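Local coordinates for Nitrate/nitrite binding protein NrtA (Synechocystis sp., PDB 2G29) that captures nitrate as the substrate-binding protein of the NrtABCD ABC transporter, a complex that probably also carries nitrite, at residues D90-T96 with E239-R245; P99-T103 with P114-L118. All coordinates share one frame; numbering follows the deposited sequence.

Interaction 1 of 2, residues D90-T96 with E239-R245. With NO3 (nitrate ion), chain B.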
loop_
_atom_site.group_PDB
_atom_site.type_symbol
_atom_site.label_atom_id
_atom_site.label_comp_id
_atom_site.label_asym_id
_atom_site.label_seq_id
_atom_site.Cartn_x
_atom_site.Cartn_y
_atom_site.Cartn_z
ATOM N N ASP A 90 16.753 -7.014 -2.826
ATOM C CA ASP A 90 16.291 -7.595 -4.085
ATOM C C ASP A 90 14.826 -7.314 -4.396
ATOM O O ASP A 90 14.415 -7.350 -5.569
ATOM C CB ASP A 90 16.464 -9.126 -4.044
ATOM C CG ASP A 90 17.907 -9.560 -3.749
ATOM O OD1 ASP A 90 18.800 -9.262 -4.561
ATOM O OD2 ASP A 90 18.133 -10.188 -2.692
ATOM N N GLY A 91 14.037 -7.088 -3.346
ATOM C CA GLY A 91 12.627 -6.829 -3.538
ATOM C C GLY A 91 12.058 -6.273 -2.253
ATOM O O GLY A 91 12.770 -6.120 -1.254
ATOM N N ALA A 92 10.758 -6.004 -2.249
ATOM C CA ALA A 92 10.149 -5.396 -1.070
ATOM C C ALA A 92 8.641 -5.429 -1.066
ATOM O O ALA A 92 8.014 -5.561 -2.117
ATOM C CB ALA A 92 10.548 -3.902 -1.027
ATOM N N HIS A 93 8.099 -5.290 0.150
ATOM C CA HIS A 93 6.684 -5.021 0.392
ATOM C C HIS A 93 6.786 -3.527 0.008
ATOM O O HIS A 93 7.593 -2.789 0.554
ATOM C CB HIS A 93 6.383 -5.311 1.881
ATOM C CG HIS A 93 5.559 -4.275 2.601
ATOM N ND1 HIS A 93 4.179 -4.249 2.612
ATOM C CD2 HIS A 93 5.964 -3.316 3.469
ATOM C CE1 HIS A 93 3.765 -3.322 3.476
ATOM N NE2 HIS A 93 4.826 -2.756 4.008
ATOM N N ILE A 94 5.959 -3.083 -0.936
ATOM C CA ILE A 94 6.108 -1.740 -1.478
ATOM C C ILE A 94 4.816 -1.096 -1.963
ATOM O O ILE A 94 3.868 -1.769 -2.334
ATOM C CB ILE A 94 7.156 -1.821 -2.633
ATOM C CG1 ILE A 94 7.636 -0.423 -3.030
ATOM C CG2 ILE A 94 6.575 -2.581 -3.821
ATOM C CD1 ILE A 94 9.046 -0.464 -3.741
ATOM N N LEU A 95 4.775 0.231 -1.946
ATOM C CA LEU A 95 3.587 0.931 -2.457
ATOM C C LEU A 95 3.487 0.578 -3.960
ATOM O O LEU A 95 4.498 0.631 -4.687
ATOM C CB LEU A 95 3.790 2.441 -2.303
ATOM C CG LEU A 95 4.128 2.930 -0.890
ATOM C CD1 LEU A 95 4.215 4.466 -0.853
ATOM C CD2 LEU A 95 3.051 2.485 0.099
ATOM N N THR A 96 2.295 0.267 -4.463
ATOM C CA THR A 96 2.166 -0.117 -5.879
ATOM C C THR A 96 2.803 0.847 -6.914
ATOM O O THR A 96 3.418 0.387 -7.853
ATOM C CB THR A 96 0.672 -0.416 -6.261
ATOM O OG1 THR A 96 0.291 -1.643 -5.637
ATOM C CG2 THR A 96 0.461 -0.534 -7.773
ATOM N N GLU A 239 -3.374 -1.840 -2.892
ATOM C CA GLU A 239 -2.489 -1.065 -2.012
ATOM C C GLU A 239 -1.036 -1.488 -2.161
ATOM O O GLU A 239 -0.340 -1.014 -3.075
ATOM C CB GLU A 239 -2.982 -1.192 -0.558
ATOM C CG GLU A 239 -2.157 -0.451 0.489
ATOM C CD GLU A 239 -1.921 1.017 0.192
ATOM O OE1 GLU A 239 -2.856 1.725 -0.269
ATOM O OE2 GLU A 239 -0.788 1.466 0.492
ATOM N N LYS A 240 -0.545 -2.386 -1.321
ATOM C CA LYS A 240 0.859 -2.812 -1.446
ATOM C C LYS A 240 1.057 -3.873 -2.492
ATOM O O LYS A 240 0.140 -4.634 -2.833
ATOM C CB LYS A 240 1.394 -3.337 -0.103
ATOM C CG LYS A 240 1.216 -2.364 1.050
ATOM C CD LYS A 240 2.059 -1.085 0.840
ATOM C CE LYS A 240 2.088 -0.212 2.096
ATOM N NZ LYS A 240 0.700 0.244 2.573
ATOM N N ALA A 241 2.280 -3.906 -3.009
ATOM C CA ALA A 241 2.679 -4.891 -3.992
ATOM C C ALA A 241 3.892 -5.649 -3.478
ATOM O O ALA A 241 4.618 -5.190 -2.586
ATOM C CB ALA A 241 3.076 -4.188 -5.312
ATOM N N PHE A 242 4.078 -6.846 -4.018
ATOM C CA PHE A 242 5.299 -7.591 -3.747
ATOM C C PHE A 242 6.112 -7.288 -5.022
ATOM O O PHE A 242 5.860 -7.801 -6.128
ATOM C CB PHE A 242 5.017 -9.102 -3.601
ATOM C CG PHE A 242 6.264 -9.965 -3.499
ATOM C CD1 PHE A 242 7.437 -9.490 -2.951
ATOM C CD2 PHE A 242 6.225 -11.282 -3.932
ATOM C CE1 PHE A 242 8.568 -10.297 -2.826
ATOM C CE2 PHE A 242 7.357 -12.100 -3.812
ATOM C CZ PHE A 242 8.512 -11.601 -3.265
ATOM N N GLY A 243 7.075 -6.385 -4.862
ATOM C CA GLY A 243 7.891 -6.008 -6.005
ATOM C C GLY A 243 9.317 -6.523 -5.917
ATOM O O GLY A 243 9.866 -6.630 -4.821
ATOM N N MET A 244 9.916 -6.819 -7.057
ATOM C CA MET A 244 11.296 -7.268 -7.072
ATOM C C MET A 244 12.071 -6.657 -8.225
ATOM O O MET A 244 11.493 -6.267 -9.244
ATOM C CB MET A 244 11.357 -8.811 -7.187
ATOM C CG MET A 244 10.773 -9.586 -5.985
ATOM S SD MET A 244 11.484 -11.256 -5.813
ATOM C CE MET A 244 13.192 -10.793 -5.315
ATOM N N ARG A 245 13.377 -6.534 -8.065
ATOM C CA ARG A 245 14.236 -6.077 -9.162
ATOM C C ARG A 245 14.079 -7.087 -10.305
ATOM O O ARG A 245 14.081 -8.318 -10.070
ATOM C CB ARG A 245 15.699 -6.037 -8.728
ATOM C CG ARG A 245 16.028 -4.782 -7.903
ATOM C CD ARG A 245 17.482 -4.677 -7.498
ATOM N NE ARG A 245 18.402 -4.766 -8.636
ATOM C CZ ARG A 245 19.306 -3.850 -8.936
ATOM N NH1 ARG A 245 19.417 -2.735 -8.212
ATOM N NH2 ARG A 245 20.140 -4.076 -9.942
HETATM N N NO3 B . 1.982 3.042 4.710
HETATM O O1 NO3 B . 1.009 2.085 4.664
HETATM O O2 NO3 B . 2.143 4.098 5.543
HETATM O O3 NO3 B . 3.047 2.956 3.631
#

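Interaction 2 of 2, residues P99-T103 with P114-L118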
loop_
_atom_site.group_PDB
_atom_site.type_symbol
_atom_site.label_atom_id
_atom_site.label_comp_id
_atom_site.label_asym_id
_atom_site.label_seq_id
_atom_site.Cartn_x
_atom_site.Cartn_y
_atom_site.Cartn_z
ATOM N N PRO A 99 7.263 0.549 -7.916
ATOM C CA PRO A 99 8.034 -0.203 -8.911
ATOM C C PRO A 99 8.004 0.513 -10.266
ATOM O O PRO A 99 8.984 0.445 -11.033
ATOM C CB PRO A 99 7.321 -1.558 -8.941
ATOM C CG PRO A 99 6.931 -1.719 -7.499
ATOM C CD PRO A 99 6.412 -0.346 -7.113
ATOM N N TYR A 100 6.918 1.239 -10.562
ATOM C CA TYR A 100 6.797 1.977 -11.805
ATOM C C TYR A 100 7.699 3.218 -11.790
ATOM O O TYR A 100 8.433 3.469 -12.741
ATOM C CB TYR A 100 5.340 2.404 -12.020
ATOM C CG TYR A 100 4.497 1.232 -12.440
ATOM C CD1 TYR A 100 3.728 0.509 -11.516
ATOM C CD2 TYR A 100 4.543 0.786 -13.762
ATOM C CE1 TYR A 100 3.037 -0.620 -11.906
ATOM C CE2 TYR A 100 3.864 -0.348 -14.168
ATOM C CZ TYR A 100 3.116 -1.044 -13.236
ATOM O OH TYR A 100 2.473 -2.175 -13.656
ATOM N N LEU A 101 7.642 3.994 -10.714
ATOM C CA LEU A 101 8.456 5.210 -10.642
ATOM C C LEU A 101 9.958 4.887 -10.629
ATOM O O LEU A 101 10.778 5.644 -11.125
ATOM C CB LEU A 101 8.055 6.009 -9.415
ATOM C CG LEU A 101 6.569 6.437 -9.391
ATOM C CD1 LEU A 101 6.210 6.895 -8.002
ATOM C CD2 LEU A 101 6.288 7.562 -10.398
ATOM N N ILE A 102 10.319 3.754 -10.047
ATOM C CA ILE A 102 11.717 3.345 -10.002
ATOM C C ILE A 102 12.162 2.791 -11.376
ATOM O O ILE A 102 13.273 3.074 -11.847
ATOM C CB ILE A 102 11.948 2.293 -8.888
ATOM C CG1 ILE A 102 11.710 2.956 -7.529
ATOM C CG2 ILE A 102 13.366 1.737 -8.988
ATOM C CD1 ILE A 102 11.655 1.940 -6.349
ATOM N N THR A 103 11.322 1.996 -12.024
ATOM C CA THR A 103 11.656 1.451 -13.352
ATOM C C THR A 103 11.787 2.609 -14.345
ATOM O O THR A 103 12.735 2.667 -15.142
ATOM C CB THR A 103 10.536 0.537 -13.870
ATOM O OG1 THR A 103 10.464 -0.653 -13.055
ATOM C CG2 THR A 103 10.770 0.168 -15.298
ATOM N N PRO A 114 14.959 -1.409 -13.390
ATOM C CA PRO A 114 13.725 -2.154 -13.681
ATOM C C PRO A 114 13.229 -3.084 -12.613
ATOM O O PRO A 114 14.020 -3.765 -11.942
ATOM C CB PRO A 114 14.014 -2.816 -15.029
ATOM C CG PRO A 114 15.568 -2.998 -14.996
ATOM C CD PRO A 114 16.091 -1.775 -14.258
ATOM N N MET A 115 11.913 -3.074 -12.436
ATOM C CA MET A 115 11.272 -3.910 -11.423
ATOM C C MET A 115 10.047 -4.616 -11.975
ATOM O O MET A 115 9.530 -4.257 -13.032
ATOM C CB MET A 115 10.834 -3.036 -10.219
ATOM C CG MET A 115 11.979 -2.491 -9.400
ATOM S SD MET A 115 11.443 -1.738 -7.852
ATOM C CE MET A 115 10.865 -3.259 -6.950
ATOM N N TYR A 116 9.593 -5.632 -11.240
ATOM C CA TYR A 116 8.358 -6.336 -11.575
ATOM C C TYR A 116 7.449 -6.350 -10.348
ATOM O O TYR A 116 7.918 -6.279 -9.222
ATOM C CB TYR A 116 8.605 -7.810 -11.885
ATOM C CG TYR A 116 9.383 -8.135 -13.104
ATOM C CD1 TYR A 116 9.094 -7.530 -14.321
ATOM C CD2 TYR A 116 10.399 -9.080 -13.049
ATOM C CE1 TYR A 116 9.829 -7.855 -15.473
ATOM C CE2 TYR A 116 11.108 -9.426 -14.183
ATOM C CZ TYR A 116 10.822 -8.800 -15.385
ATOM O OH TYR A 116 11.537 -9.081 -16.535
ATOM N N ILE A 117 6.144 -6.436 -10.594
ATOM C CA ILE A 117 5.197 -6.643 -9.505
ATOM C C ILE A 117 4.746 -8.100 -9.699
ATOM O O ILE A 117 4.204 -8.493 -10.747
ATOM C CB ILE A 117 4.012 -5.674 -9.570
ATOM C CG1 ILE A 117 4.475 -4.294 -9.131
ATOM C CG2 ILE A 117 2.855 -6.207 -8.695
ATOM C CD1 ILE A 117 3.334 -3.240 -9.270
ATOM N N LEU A 118 4.999 -8.897 -8.665
ATOM C CA LEU A 118 4.660 -10.337 -8.695
ATOM C C LEU A 118 3.305 -10.641 -8.086
ATOM O O LEU A 118 2.684 -11.645 -8.439
ATOM C CB LEU A 118 5.712 -11.149 -7.948
ATOM C CG LEU A 118 7.142 -10.943 -8.466
ATOM C CD1 LEU A 118 8.086 -11.823 -7.617
ATOM C CD2 LEU A 118 7.251 -11.261 -9.936
#

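Interaction 1 of 2, residues D90-T96 with E239-R245
Six backbone hydrogen bonds hold Ala-92, Ile-94 and their neighbours against residues 239-245 in antiparallel pairing. Ala-92 and Gly-243 form one hydrogen-bonded pair and Ile-94 and Ala-241 the other, the shortest link being Ala-241 N to Ile-94 O at 2.7 Å. Beyond them, Arg-245 N reaches Asp-90 O almost straight, with 173° at the hydrogen. Gly-91 and Met-244 come close, 3.8 Å between their CA atoms, an approach allowed by the missing side chain on Gly-91.

At the other end one carbonyl takes two donors. Thr-96 OG1 gives Glu-239 O a 2.7 Å bond from above the carbonyl plane, 43° out of it, while Thr-96 N adds the sixth backbone bond, a longer one of 3.2 Å.

The ionic contacts gather on Lys-240, one of the nitrate-binding residues. Bends at chi2 (-65°) and again at chi4 bring the amine round beside Leu-95 to the nitrate, where NZ donates to nitrate O1 at 2.8 Å. NZ also forms salt bridges with Glu-239 OE2, met on the anti side of the carboxylate, and with Asp-44; two nearby carboxylates probably favour a charged amine. Glu-239 OE2 is itself bonded to Thr-166, which would help set its position.

Apolar contact is tight where Leu-95 and Lys-240 lie side by side pointing the same way: Leu-95 CD2 is 3.5 Å from Lys-240 CE and 3.6 Å from nitrate O3, so the methyl packs against both amine arm and anion.

Trp-73 and Gly-211, also of the nitrate site, donate further bonds to the anion. Strand 36-39 adjoins strand 91-95 in the sheet, strand 115-120 flanks 240-245, and helices 73-82 and 166-177 touch Leu-95.

Interaction 2 of 2, residues P99-T103 with P114-L118
Pro-99 to Thr-103, a turn of helix 97-104, runs nearly antiparallel to strand 115-118, the directions 164° apart and the two axes 8.0 Å from each other at their closest. The chains draw nearest at Thr-103 and Pro-114, and Pro-99 stands opposite Met-115.

A relay of hydrogen bonds ties the helix to the start of the strand. Met-115 N donates to Thr-103 OG1 at 2.9 Å, a rather bent bond with 142° at the hydrogen. The hydroxyl in turn donates to Pro-99 O, one turn back, at 2.7 Å. That carbonyl also receives Thr-103 N, the two donors arriving from opposite faces of its plane. Thr-103 is set for this by a chi1 of -68°, which puts OG1 beside its own backbone N, on the side of the preceding turn. Swapping Thr-103 for a valine would probably leave Met-115 N without its acceptor here and Pro-99 O with one donor fewer, loosening the tie between the helix and the start of the strand.

The remaining contact is apolar. Met-115 lays its sulfur against the helix, SD lying 3.9 Å from Pro-99 CA and 4.0 Å from Ile-102 CD1. Farther along the strand, Ile-117 crosses the Pro-99 ring at about a right angle, CG1 meeting Pro-99 CG at 3.9 Å, while its CD1 touches Tyr-100 CE1 at 3.7 Å. The hydroxyl of Tyr-100 goes elsewhere, to Asp-335, and its ring packs on helix 354-361.

This is the helix and returning strand of a beta-alpha-beta crossover: helix 97-104 connects strand 91-95 to the parallel strand 115-120, with strand 240-245 between them, as in type II periplasmic binding proteins.

Overall arrangement
Interactions 1 and 2 lie in one domain, their centres about 8 Å apart, and are joined through strand 240-245 of interaction 1, which lies between 91-95 and 115-120 in the sheet. Along the chain, 90-96 leads into 99-103 and then 114-118, whereas 239-245 arrives much later, so interaction 2 nests inside the loop closed by interaction 1. Met-244 O to Tyr-116 N and Phe-242 O to Leu-118 N are probable hydrogen bonds joining the two. Between strands 115-120 and 240-245 the chain builds the second sheet, including strand 207-211 with Gly-211. The strand order 2-1-3-5-4 is that of type II binding proteins, with interaction 1 facing the nitrate and interaction 2 packing a helix farther from it.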